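Local atomic coordinates of uncharacterized conserved protein (Vibrio parahaemolyticus, PDB entry 3MUQ), a protein that is of unknown function but, as a member of the periplasmic-binding-protein superfamily, probably captures a small ligand between two lobes. Residues Leu9-Ser14 with Gly19-Leu24; Arg79-Asn84 with Glu230-Phe235; Ala96-Asp101 with Gln165-Ser170; Phe86-Pro91 with Glu102-Val107; Ala41-Ala46 with Thr60-Ala65. All blocks are in the same frame, centred on the assembly; numbering follows the deposited sequence.

Contact 1: residues Leu9-Ser14 with Gly19-Leu24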
# COMPACT_ATOMS: atom_id res chain seq x y z
N LEU A 9 -7.93 18.15 -6.07
CA LEU A 9 -7.51 17.41 -4.89
C LEU A 9 -7.23 18.36 -3.74
O LEU A 9 -6.41 19.26 -3.87
CB LEU A 9 -6.21 16.63 -5.18
CG LEU A 9 -5.54 15.97 -3.97
CD1 LEU A 9 -6.44 14.84 -3.39
CD2 LEU A 9 -4.15 15.44 -4.33
N ALA A 10 -7.91 18.17 -2.61
CA ALA A 10 -7.53 18.88 -1.39
C ALA A 10 -6.57 18.00 -0.61
O ALA A 10 -6.82 16.80 -0.41
CB ALA A 10 -8.77 19.22 -0.52
N THR A 11 -5.45 18.58 -0.17
CA THR A 11 -4.54 17.83 0.70
C THR A 11 -3.91 18.75 1.73
O THR A 11 -4.23 19.94 1.78
CB THR A 11 -3.43 17.11 -0.12
OG1 THR A 11 -2.78 16.12 0.70
CG2 THR A 11 -2.40 18.12 -0.63
N THR A 12 -3.00 18.21 2.54
CA THR A 12 -2.34 19.03 3.55
C THR A 12 -1.11 19.79 3.04
O THR A 12 -0.48 19.41 2.06
CB THR A 12 -1.88 18.19 4.76
OG1 THR A 12 -0.69 17.47 4.42
CG2 THR A 12 -2.98 17.22 5.21
N THR A 13 -0.78 20.86 3.74
CA THR A 13 0.43 21.64 3.45
C THR A 13 1.66 20.75 3.56
O THR A 13 2.53 20.81 2.70
CB THR A 13 0.55 22.83 4.42
OG1 THR A 13 -0.70 23.53 4.48
CG2 THR A 13 1.63 23.79 3.94
N SER A 14 1.73 19.94 4.62
CA SER A 14 2.79 18.94 4.77
C SER A 14 3.00 18.18 3.47
O SER A 14 4.10 18.13 2.92
CB SER A 14 2.41 17.92 5.83
OG SER A 14 2.75 18.37 7.12
N GLY A 19 6.73 16.95 -1.62
CA GLY A 19 7.15 16.60 -2.97
C GLY A 19 6.50 15.34 -3.53
O GLY A 19 6.66 15.02 -4.71
N LEU A 20 5.75 14.63 -2.70
CA LEU A 20 5.04 13.43 -3.14
C LEU A 20 4.31 13.59 -4.48
O LEU A 20 4.46 12.78 -5.39
CB LEU A 20 4.04 12.98 -2.08
CG LEU A 20 3.13 11.79 -2.45
CD1 LEU A 20 3.93 10.50 -2.67
CD2 LEU A 20 2.07 11.60 -1.37
N LEU A 21 3.51 14.64 -4.58
CA LEU A 21 2.66 14.82 -5.75
C LEU A 21 3.45 15.13 -7.02
O LEU A 21 3.06 14.72 -8.12
CB LEU A 21 1.58 15.86 -5.44
CG LEU A 21 0.61 15.31 -4.38
CD1 LEU A 21 -0.24 16.38 -3.73
CD2 LEU A 21 -0.26 14.22 -4.98
N ASP A 22 4.58 15.81 -6.85
CA ASP A 22 5.47 16.08 -7.98
C ASP A 22 5.98 14.78 -8.57
O ASP A 22 6.33 14.72 -9.74
CB ASP A 22 6.65 16.93 -7.53
CG ASP A 22 6.24 18.31 -7.09
OD1 ASP A 22 5.12 18.73 -7.45
OD2 ASP A 22 7.03 18.98 -6.38
N TYR A 23 6.00 13.74 -7.75
CA TYR A 23 6.45 12.42 -8.17
C TYR A 23 5.34 11.64 -8.89
O TYR A 23 5.61 10.86 -9.80
CB TYR A 23 6.89 11.64 -6.93
CG TYR A 23 7.91 10.56 -7.17
CD1 TYR A 23 9.12 10.56 -6.49
CD2 TYR A 23 7.67 9.53 -8.08
CE1 TYR A 23 10.07 9.56 -6.70
CE2 TYR A 23 8.60 8.53 -8.30
CZ TYR A 23 9.80 8.55 -7.61
OH TYR A 23 10.73 7.56 -7.83
N LEU A 24 4.09 11.85 -8.49
CA LEU A 24 2.95 11.08 -9.00
C LEU A 24 2.26 11.68 -10.23
O LEU A 24 1.95 10.98 -11.19
CB LEU A 24 1.89 10.95 -7.90
CG LEU A 24 2.41 10.33 -6.61
CD1 LEU A 24 1.25 10.11 -5.67
CD2 LEU A 24 3.11 9.01 -6.92
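L21, on the first turn of helix 20-32, projects from the helix and meets L9 and T11, two alternate residues of strand 6-12, end to end. The contact between the segments is wholly apolar. Both methyls of L21 work on L9: L9 CD2 lies 4.1 Å from L21 CD1 and 4.1 Å from L21 CD2, so the L9 methyl rests against the fork of the isobutyl group. L21 CD1 is shared, because T11 CG2 approaches it to 4.2 Å from two residues further along the strand. The threonine splits its branches between two tasks. Its OG1 stands opposite the backbone N (chi1 -165°) and hydrogen-bonds to M59 O of the adjoining strand 57-60, which leaves CG2 directed at the leucine. The polar end of T11 is thereby satisfied within a buried, apolar layer, and the bond should restrain chi1 and so keep CG2 turned to the leucine.

Backbone hydrogen bonds belong to each segment's own surroundings. Strand 6-12 pairs with D37 and I39 on one flank and with L57 and M59 on the other, while G19, with positive phi (92°), ends helix 13-18 and occupies the N-cap of helix 20-32. The helix lies across one face of the mixed sheet and leads on to strand 35-41, the parallel neighbour of strand 6-12: a beta-alpha-beta crossover, at the start of the periplasmic-binding-protein fold.

Contact 2: residues Arg79-Asn84 with Glu230-Phe235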
# COMPACT_ATOMS: atom_id res chain seq x y z
N ARG A 79 -9.43 4.87 1.00
CA ARG A 79 -8.40 3.90 0.72
C ARG A 79 -7.12 4.33 1.35
O ARG A 79 -6.73 5.51 1.27
CB ARG A 79 -8.21 3.74 -0.78
CG ARG A 79 -9.28 2.87 -1.41
CD ARG A 79 -9.56 3.35 -2.80
NE ARG A 79 -10.52 2.50 -3.50
CZ ARG A 79 -10.66 2.50 -4.82
NH1 ARG A 79 -9.90 3.32 -5.55
NH2 ARG A 79 -11.54 1.70 -5.40
N LYS A 80 -6.45 3.38 1.98
CA LYS A 80 -5.14 3.64 2.57
C LYS A 80 -4.09 3.63 1.47
O LYS A 80 -3.98 2.67 0.72
CB LYS A 80 -4.84 2.60 3.65
CG LYS A 80 -5.84 2.64 4.82
CD LYS A 80 -5.47 3.74 5.81
CE LYS A 80 -6.52 3.87 6.92
NZ LYS A 80 -6.07 4.82 7.98
N LEU A 81 -3.35 4.73 1.35
CA LEU A 81 -2.31 4.87 0.34
C LEU A 81 -0.96 4.30 0.78
O LEU A 81 -0.21 3.74 -0.03
CB LEU A 81 -2.10 6.35 0.03
CG LEU A 81 -2.92 6.94 -1.11
CD1 LEU A 81 -2.52 8.38 -1.33
CD2 LEU A 81 -2.68 6.11 -2.35
N MSE A 82 -0.64 4.50 2.05
CA MSE A 82 0.68 4.14 2.54
C MSE A 82 0.71 4.34 4.05
O MSE A 82 -0.08 5.12 4.60
CB MSE A 82 1.74 5.02 1.86
CG MSE A 82 1.75 6.46 2.36
SE MSE A 82 3.04 7.65 1.47
CE MSE A 82 1.79 8.54 0.32
N TYR A 83 1.59 3.62 4.74
CA TYR A 83 1.80 3.82 6.16
C TYR A 83 3.23 4.30 6.40
O TYR A 83 4.15 3.49 6.41
CB TYR A 83 1.55 2.53 6.95
CG TYR A 83 0.13 2.02 6.88
CD1 TYR A 83 -0.79 2.32 7.88
CD2 TYR A 83 -0.31 1.25 5.80
CE1 TYR A 83 -2.09 1.87 7.81
CE2 TYR A 83 -1.60 0.79 5.73
CZ TYR A 83 -2.49 1.10 6.74
OH TYR A 83 -3.79 0.64 6.67
N ASN A 84 3.41 5.60 6.59
CA ASN A 84 4.73 6.16 6.93
C ASN A 84 5.12 5.90 8.38
O ASN A 84 4.46 6.38 9.30
CB ASN A 84 4.76 7.67 6.65
CG ASN A 84 5.15 7.98 5.24
OD1 ASN A 84 5.62 7.11 4.50
ND2 ASN A 84 5.00 9.24 4.85
N GLU A 230 4.09 1.83 -7.37
CA GLU A 230 5.52 1.86 -7.73
C GLU A 230 6.09 3.25 -7.49
O GLU A 230 7.18 3.41 -6.91
CB GLU A 230 5.70 1.45 -9.20
CG GLU A 230 7.14 1.23 -9.64
CD GLU A 230 7.23 0.79 -11.10
OE1 GLU A 230 6.19 0.81 -11.79
OE2 GLU A 230 8.34 0.43 -11.54
N LEU A 231 5.35 4.27 -7.93
CA LEU A 231 5.82 5.65 -7.78
C LEU A 231 5.80 6.14 -6.34
O LEU A 231 6.72 6.83 -5.90
CB LEU A 231 4.99 6.58 -8.67
CG LEU A 231 5.18 6.21 -10.14
CD1 LEU A 231 4.15 6.89 -11.03
CD2 LEU A 231 6.60 6.52 -10.55
N ILE A 232 4.74 5.79 -5.62
CA ILE A 232 4.64 6.11 -4.19
C ILE A 232 5.81 5.49 -3.41
O ILE A 232 6.45 6.16 -2.58
CB ILE A 232 3.29 5.63 -3.62
CG1 ILE A 232 2.15 6.48 -4.19
CG2 ILE A 232 3.30 5.65 -2.09
CD1 ILE A 232 0.78 5.97 -3.82
N ASN A 233 6.09 4.22 -3.68
CA ASN A 233 7.19 3.55 -3.02
C ASN A 233 8.51 4.18 -3.40
O ASN A 233 9.36 4.42 -2.54
CB ASN A 233 7.21 2.06 -3.36
CG ASN A 233 6.09 1.30 -2.70
OD1 ASN A 233 5.64 1.66 -1.61
ND2 ASN A 233 5.63 0.23 -3.36
N GLY A 234 8.68 4.45 -4.69
CA GLY A 234 9.88 5.12 -5.16
C GLY A 234 10.14 6.38 -4.35
O GLY A 234 11.27 6.66 -3.96
N PHE A 235 9.08 7.12 -4.09
CA PHE A 235 9.20 8.34 -3.31
C PHE A 235 9.55 8.07 -1.84
O PHE A 235 10.26 8.86 -1.22
CB PHE A 235 7.90 9.16 -3.40
CG PHE A 235 7.88 10.36 -2.50
CD1 PHE A 235 8.51 11.54 -2.87
CD2 PHE A 235 7.22 10.32 -1.27
CE1 PHE A 235 8.49 12.65 -2.04
CE2 PHE A 235 7.19 11.43 -0.43
CZ PHE A 235 7.82 12.60 -0.82
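I232 of helix 226-236 feeds its two branches to two successive residues of strand 78-90. Its longer arm reaches L81, CD1 lying 3.8 Å from L81 CD2, and these two side chains run roughly perpendicular to each other. The shorter arm, CG2, touches the end of selenomethionine M82, at 4.1 Å from M82 SE and 4.1 Å from M82 CE. M82 gets there by leaving the backbone between N and the carbonyl carbon (chi1 73°) and then bending at its last torsion (chi3 102°), which lays the terminal methyl beside the isoleucine.

Consecutive strand residues normally face opposite sides of a sheet. Here L81 has a near-helical psi of -39°, and both L81 and M82 bond through their backbones to Y198 of the antiparallel strand 195-203: a classic beta bulge, which lets both side chains serve the same helix. Further out, L20 of helix 20-32 packs on M82, and L223 of helix 213-224 on L81. R79 makes a salt bridge to D221 of that same helix, while K80 N bonds to Y83 OH of the second subunit, so this part of the strand also belongs to the dimer interface.

All three touching side chains are buried and none carries a polar group able to pair with another, so the cohesion is that of dispersion and burial, with the bulge, rather than directional bonds across the contact, probably setting which side chains face the helix.

Contact 3: residues Ala96-Asp101 with Gln165-Ser170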
# COMPACT_ATOMS: atom_id res chain seq x y z
N ALA A 96 23.36 11.14 23.95
CA ALA A 96 22.52 12.32 24.17
C ALA A 96 21.38 12.04 25.15
O ALA A 96 20.59 12.93 25.47
CB ALA A 96 21.95 12.86 22.85
N LYS A 97 21.30 10.80 25.62
CA LYS A 97 20.24 10.39 26.53
C LYS A 97 18.84 10.75 26.01
O LYS A 97 18.05 11.37 26.72
CB LYS A 97 20.46 10.99 27.93
CG LYS A 97 21.86 10.77 28.53
CD LYS A 97 22.25 9.31 28.51
CE LYS A 97 23.72 9.11 28.86
NZ LYS A 97 24.16 7.70 28.59
N ILE A 98 18.53 10.35 24.78
CA ILE A 98 17.20 10.62 24.24
C ILE A 98 16.24 9.45 24.45
O ILE A 98 15.03 9.59 24.26
CB ILE A 98 17.24 10.86 22.72
CG1 ILE A 98 17.55 9.55 21.99
CG2 ILE A 98 18.22 11.97 22.38
CD1 ILE A 98 16.85 9.38 20.69
N LYS A 99 16.80 8.30 24.82
CA LYS A 99 16.08 7.03 24.91
C LYS A 99 14.72 7.11 25.63
O LYS A 99 13.78 6.40 25.27
CB LYS A 99 16.97 5.97 25.57
CG LYS A 99 16.56 4.54 25.31
CD LYS A 99 17.48 3.57 26.05
CE LYS A 99 17.00 2.13 25.96
NZ LYS A 99 17.17 1.52 24.60
N ASP A 100 14.62 7.96 26.64
CA ASP A 100 13.40 8.03 27.42
C ASP A 100 12.67 9.37 27.30
O ASP A 100 11.94 9.76 28.21
CB ASP A 100 13.68 7.74 28.89
CG ASP A 100 14.28 6.36 29.11
OD1 ASP A 100 13.94 5.44 28.34
OD2 ASP A 100 15.08 6.21 30.05
N ASP A 101 12.88 10.08 26.19
CA ASP A 101 12.19 11.36 26.00
C ASP A 101 10.74 11.11 25.63
O ASP A 101 10.37 10.01 25.24
CB ASP A 101 12.89 12.21 24.95
CG ASP A 101 14.24 12.72 25.43
OD1 ASP A 101 14.68 12.29 26.52
OD2 ASP A 101 14.85 13.55 24.72
N GLN A 165 28.95 6.65 14.74
CA GLN A 165 28.18 6.49 15.97
C GLN A 165 27.29 7.70 16.23
O GLN A 165 27.40 8.38 17.25
CB GLN A 165 29.10 6.23 17.17
CG GLN A 165 29.72 4.83 17.13
CD GLN A 165 28.66 3.75 17.25
OE1 GLN A 165 28.12 3.51 18.33
NE2 GLN A 165 28.33 3.10 16.12
N GLY A 166 26.41 7.99 15.28
CA GLY A 166 25.49 9.10 15.45
C GLY A 166 24.03 8.70 15.36
O GLY A 166 23.70 7.53 15.13
N TYR A 167 23.16 9.68 15.53
CA TYR A 167 21.73 9.48 15.44
C TYR A 167 21.25 9.78 14.03
O TYR A 167 21.85 10.56 13.31
CB TYR A 167 21.01 10.44 16.40
CG TYR A 167 21.30 10.17 17.86
CD1 TYR A 167 20.47 9.35 18.62
CD2 TYR A 167 22.41 10.74 18.48
CE1 TYR A 167 20.74 9.10 19.97
CE2 TYR A 167 22.68 10.51 19.83
CZ TYR A 167 21.84 9.70 20.57
OH TYR A 167 22.12 9.48 21.90
N THR A 168 20.15 9.14 13.63
CA THR A 168 19.44 9.53 12.42
C THR A 168 17.96 9.12 12.52
O THR A 168 17.58 8.33 13.40
CB THR A 168 20.11 8.92 11.14
OG1 THR A 168 19.67 9.63 9.98
CG2 THR A 168 19.77 7.44 10.99
N MSE A 169 17.13 9.69 11.66
CA MSE A 169 15.75 9.24 11.51
C MSE A 169 15.62 8.37 10.27
O MSE A 169 15.99 8.79 9.16
CB MSE A 169 14.80 10.42 11.38
CG MSE A 169 13.33 10.01 11.34
SE MSE A 169 12.18 11.55 11.15
CE MSE A 169 12.34 11.83 9.23
N SER A 170 15.10 7.17 10.44
CA SER A 170 14.97 6.23 9.32
C SER A 170 13.55 5.73 9.18
O SER A 170 12.83 5.64 10.17
CB SER A 170 15.86 5.02 9.57
OG SER A 170 15.79 4.10 8.49
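Y167 overlaps I98 near ring atom CE1 and A96 near CE2, both on the same side of the ring plane. I98 CG1 comes to 3.8 Å from Y167 CE1, and I98 CD1 to 4.0 Å from the same carbon, the two side chains lying alongside and running opposite ways; both neighbours meet the ring obliquely. I98 carries CG1 between its backbone N and carbonyl carbon (chi1 70°), which turns the arm onto the tyrosine. At the other ortho carbon of the phenol, A96 CB stands 3.9 Å from Y167 CE2. The phenol oxygen is held as well: A96 N donates to Y167 OH over 2.9 Å at 158°, and the hydroxyl also bonds to D94.

In the fold, this joins the loop that follows strand 78-90 to the residues leading into strand 168-171, in the second lobe of the PBP-type protein. Strand 168-171 runs antiparallel to strand 78-90, so the loop folds back close to its own strand's partner. The loop keeps its shape through a type I turn from I98 to D101, closed by D101 N to I98 O at 2.9 Å. D94 takes N-H groups of I98 and K99 too, so one carboxylate ties the tyrosine hydroxyl to the loop backbone. L187 and I111 pack on both I98 and Y167.

Contact 4: residues Phe86-Pro91 with Glu102-Val107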
# COMPACT_ATOMS: atom_id res chain seq x y z
N PHE A 86 8.36 5.93 10.94
CA PHE A 86 9.73 6.41 11.14
C PHE A 86 10.23 6.10 12.55
O PHE A 86 9.45 6.10 13.50
CB PHE A 86 9.83 7.91 10.85
CG PHE A 86 9.64 8.26 9.41
CD1 PHE A 86 10.69 8.17 8.51
CD2 PHE A 86 8.39 8.66 8.94
CE1 PHE A 86 10.52 8.48 7.17
CE2 PHE A 86 8.20 8.97 7.59
CZ PHE A 86 9.27 8.88 6.71
N VAL A 87 11.53 5.83 12.67
CA VAL A 87 12.13 5.59 13.98
C VAL A 87 13.43 6.38 14.11
O VAL A 87 14.04 6.73 13.11
CB VAL A 87 12.43 4.09 14.22
CG1 VAL A 87 11.13 3.26 14.12
CG2 VAL A 87 13.48 3.58 13.23
N ILE A 88 13.83 6.65 15.35
CA ILE A 88 15.09 7.34 15.60
C ILE A 88 16.08 6.29 16.08
O ILE A 88 15.86 5.61 17.08
CB ILE A 88 14.98 8.41 16.71
CG1 ILE A 88 13.88 9.43 16.41
CG2 ILE A 88 16.35 9.10 16.93
CD1 ILE A 88 14.00 10.12 15.02
N VAL A 89 17.16 6.12 15.33
CA VAL A 89 18.17 5.16 15.71
C VAL A 89 19.46 5.88 16.11
O VAL A 89 19.67 7.04 15.75
CB VAL A 89 18.45 4.17 14.57
CG1 VAL A 89 17.10 3.61 14.03
CG2 VAL A 89 19.26 4.83 13.48
N GLY A 90 20.29 5.20 16.89
CA GLY A 90 21.54 5.79 17.35
C GLY A 90 22.40 4.76 18.06
O GLY A 90 22.08 3.58 18.04
N PRO A 91 23.50 5.21 18.68
CA PRO A 91 24.41 4.25 19.30
C PRO A 91 23.71 3.61 20.48
O PRO A 91 22.93 4.27 21.17
CB PRO A 91 25.58 5.12 19.79
CG PRO A 91 25.50 6.38 18.95
CD PRO A 91 24.02 6.58 18.71
N GLU A 102 9.91 12.15 25.77
CA GLU A 102 8.47 12.02 25.59
C GLU A 102 8.04 12.21 24.14
O GLU A 102 7.22 11.45 23.63
CB GLU A 102 7.73 13.01 26.47
CG GLU A 102 7.80 12.71 27.95
CD GLU A 102 7.27 13.85 28.79
OE1 GLU A 102 8.08 14.71 29.21
OE2 GLU A 102 6.04 13.90 29.03
N SER A 103 8.57 13.25 23.50
CA SER A 103 8.20 13.54 22.13
C SER A 103 9.42 13.50 21.23
O SER A 103 10.55 13.53 21.72
CB SER A 103 7.53 14.91 22.02
OG SER A 103 8.48 15.95 22.20
N VAL A 104 9.21 13.41 19.93
CA VAL A 104 10.31 13.41 18.99
C VAL A 104 10.90 14.83 18.92
O VAL A 104 12.08 15.01 18.61
CB VAL A 104 9.89 12.90 17.59
CG1 VAL A 104 8.85 13.80 16.97
CG2 VAL A 104 11.10 12.78 16.68
N LEU A 105 10.08 15.83 19.23
CA LEU A 105 10.61 17.20 19.24
C LEU A 105 11.60 17.38 20.40
O LEU A 105 12.63 18.03 20.24
CB LEU A 105 9.49 18.24 19.27
CG LEU A 105 8.48 18.21 18.11
CD1 LEU A 105 7.61 19.44 18.19
CD2 LEU A 105 9.16 18.14 16.75
N ASP A 106 11.32 16.79 21.56
CA ASP A 106 12.30 16.74 22.64
C ASP A 106 13.58 16.04 22.20
O ASP A 106 14.70 16.48 22.52
CB ASP A 106 11.73 16.03 23.87
CG ASP A 106 10.64 16.83 24.56
OD1 ASP A 106 10.57 18.06 24.31
OD2 ASP A 106 9.85 16.24 25.34
N VAL A 107 13.43 14.95 21.46
CA VAL A 107 14.58 14.21 20.96
C VAL A 107 15.45 15.10 20.06
O VAL A 107 16.67 15.18 20.25
CB VAL A 107 14.18 12.90 20.24
CG1 VAL A 107 15.39 12.28 19.59
CG2 VAL A 107 13.53 11.90 21.23
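I88 points CG1 away from its own carbonyl carbon, beside the backbone N, and then folds CD1 back with chi2 -54°, so that its two methyl-bearing arms spread toward helix 104-113. CD1 goes to V104, at 4.3 Å from V104 CG2; CG2 goes to V107, at 4.3 Å from V107 CG1. On the helix side the two valines present equivalent methyls, each lying opposite its residue's backbone N (for V107, chi1 172°). V104 and V107 stand three residues apart, hence on one side of the first turn, and I88 reaches both. The separations are those of loose van der Waals contact between buried aliphatic groups, and no polar atom takes part.

That first turn is firmly begun: S103 is the N-cap, its OG accepting from D106 N over 3.0 Å at 166°, and V104 N gives its hydrogen bond to D191. Both interactions satisfy N-H groups that the start of a helix leaves without a backbone partner.

Strand 78-90, which carries I88, is flanked in the sheet by strand 168-171, bonded at V87 and V89, and by strand 185-188, bonded at I88. F188 of the latter packs on I88, V104 and V107 alike, while I98 from the intervening loop touches both I88 and V107.

Contact 5: residues Ala41-Ala46 with Thr60-Ala65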
# COMPACT_ATOMS: atom_id res chain seq x y z
N ALA A 41 -3.96 22.77 2.32
CA ALA A 41 -4.37 23.52 3.49
C ALA A 41 -4.19 22.65 4.73
O ALA A 41 -3.61 21.57 4.66
CB ALA A 41 -5.83 23.98 3.35
N GLY A 42 -4.69 23.13 5.87
CA GLY A 42 -4.70 22.33 7.07
C GLY A 42 -5.66 21.17 6.91
O GLY A 42 -6.50 21.17 6.01
N THR A 43 -5.54 20.18 7.79
CA THR A 43 -6.36 18.98 7.71
C THR A 43 -7.85 19.28 7.81
O THR A 43 -8.63 18.81 6.98
CB THR A 43 -5.98 17.99 8.81
OG1 THR A 43 -4.65 17.53 8.55
CG2 THR A 43 -6.94 16.80 8.82
N GLY A 44 -8.25 20.04 8.82
CA GLY A 44 -9.66 20.39 8.98
C GLY A 44 -10.21 21.12 7.76
O GLY A 44 -11.36 20.92 7.37
N LYS A 45 -9.38 21.97 7.15
CA LYS A 45 -9.81 22.77 6.00
C LYS A 45 -9.92 21.90 4.74
O LYS A 45 -10.90 21.97 4.01
CB LYS A 45 -8.87 23.96 5.78
CG LYS A 45 -9.09 24.70 4.47
CD LYS A 45 -10.48 25.33 4.35
CE LYS A 45 -10.46 26.82 4.67
NZ LYS A 45 -10.85 27.13 6.07
N ALA A 46 -8.89 21.09 4.50
CA ALA A 46 -8.95 20.13 3.41
C ALA A 46 -10.25 19.31 3.49
O ALA A 46 -10.98 19.20 2.51
CB ALA A 46 -7.73 19.19 3.45
N THR A 60 -5.42 12.97 3.12
CA THR A 60 -4.92 13.42 4.40
C THR A 60 -4.29 12.24 5.16
O THR A 60 -4.32 11.09 4.69
CB THR A 60 -6.04 14.06 5.26
OG1 THR A 60 -7.12 13.13 5.41
CG2 THR A 60 -6.59 15.31 4.60
N HIS A 61 -3.72 12.53 6.33
CA HIS A 61 -3.13 11.49 7.16
C HIS A 61 -3.59 11.67 8.60
O HIS A 61 -2.77 11.84 9.51
CB HIS A 61 -1.60 11.52 7.04
CG HIS A 61 -1.01 12.88 7.21
ND1 HIS A 61 -0.87 13.77 6.18
CD2 HIS A 61 -0.51 13.50 8.31
CE1 HIS A 61 -0.32 14.89 6.62
NE2 HIS A 61 -0.09 14.75 7.92
N ALA A 62 -4.91 11.65 8.79
CA ALA A 62 -5.57 11.87 10.09
C ALA A 62 -6.74 10.91 10.22
O ALA A 62 -7.89 11.28 9.96
CB ALA A 62 -6.05 13.32 10.20
N PRO A 63 -6.45 9.66 10.63
CA PRO A 63 -7.43 8.57 10.71
C PRO A 63 -8.72 8.93 11.47
O PRO A 63 -9.80 8.51 11.06
CB PRO A 63 -6.67 7.46 11.46
CG PRO A 63 -5.23 7.72 11.16
CD PRO A 63 -5.09 9.22 11.02
N LYS A 64 -8.61 9.68 12.57
CA LYS A 64 -9.79 9.97 13.36
C LYS A 64 -10.68 10.94 12.61
O LYS A 64 -11.89 10.73 12.48
CB LYS A 64 -9.40 10.56 14.72
CG LYS A 64 -8.75 9.57 15.67
CD LYS A 64 -8.55 10.20 17.05
CE LYS A 64 -8.12 9.17 18.09
NZ LYS A 64 -6.74 8.67 17.83
N ALA A 65 -10.08 12.02 12.12
CA ALA A 65 -10.82 13.01 11.37
C ALA A 65 -11.44 12.37 10.11
O ALA A 65 -12.59 12.63 9.76
CB ALA A 65 -9.92 14.19 11.02
O HOH W 1 -3.66 14.88 7.81
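This is a partly buried meeting of two helix starts, small side chains packed together with one water bridge beside them, in the first lobe. Strand 35-41 ends and helix 43-51 begins on one side; strand 57-60 ends and helix 63-71 begins on the other. T43 is central. Its CG2 lies opposite the backbone N, and T43 CG2 reaches 3.8 Å from A62 CB, the alanine at the N-cap of the second helix. A longer approach, 4.5 Å, separates T43 CG2 from T60 CG2. One turn on, A46 CB sits 4.2 Å from that same T60 CG2, so the T60 methyl is faced by two residues of helix 43-51.

The other branch of T43 turns to water. T43 OG1 (chi1 -66°) lies 2.9 Å from a water oxygen, which accepts from H61 N at 2.8 Å and thus links the helix start to the backbone of the opposite segment. The water also stands 3.3 Å above the plane of the H61 imidazole, over the ring centre. T60 OG1 is engaged differently, bonding to E66, whose carboxylate takes A62 N as well, which should steady the turn just before helix 63-71.

T12 touches T43, T60 and H61 from strand 6-12, so the T12 and T43 hydroxyls and the H61 imidazole lie near one another where strands give way to helices. In this superfamily such strand ends commonly line the ligand cleft, consistent with a site here. Methyl packing supplies the direct contact, and the water adds a polar bridge between the same two segments.

How the contacts relate
The five contacts fall into two groups, one in each lobe. Contacts 1, 2 and 5 share the first: contact 1 meets contact 2 where L20 CD2 comes 3.5 Å from M82 CE, with centres about 12 Å apart, and meets contact 5 through the probable hydrogen bond of T11 O to A41 N at 2.9 Å. Contacts 3 and 4, only about 5 Å between centres, lie in the second lobe, joined by a probable hydrogen bond from V87 N to S170 O, 2.8 Å. Strand 78-90 serves both contact 2 and contact 4, whose centres lie about 23 Å apart, and so connects the lobes. Any ligand cleft probably lies between them.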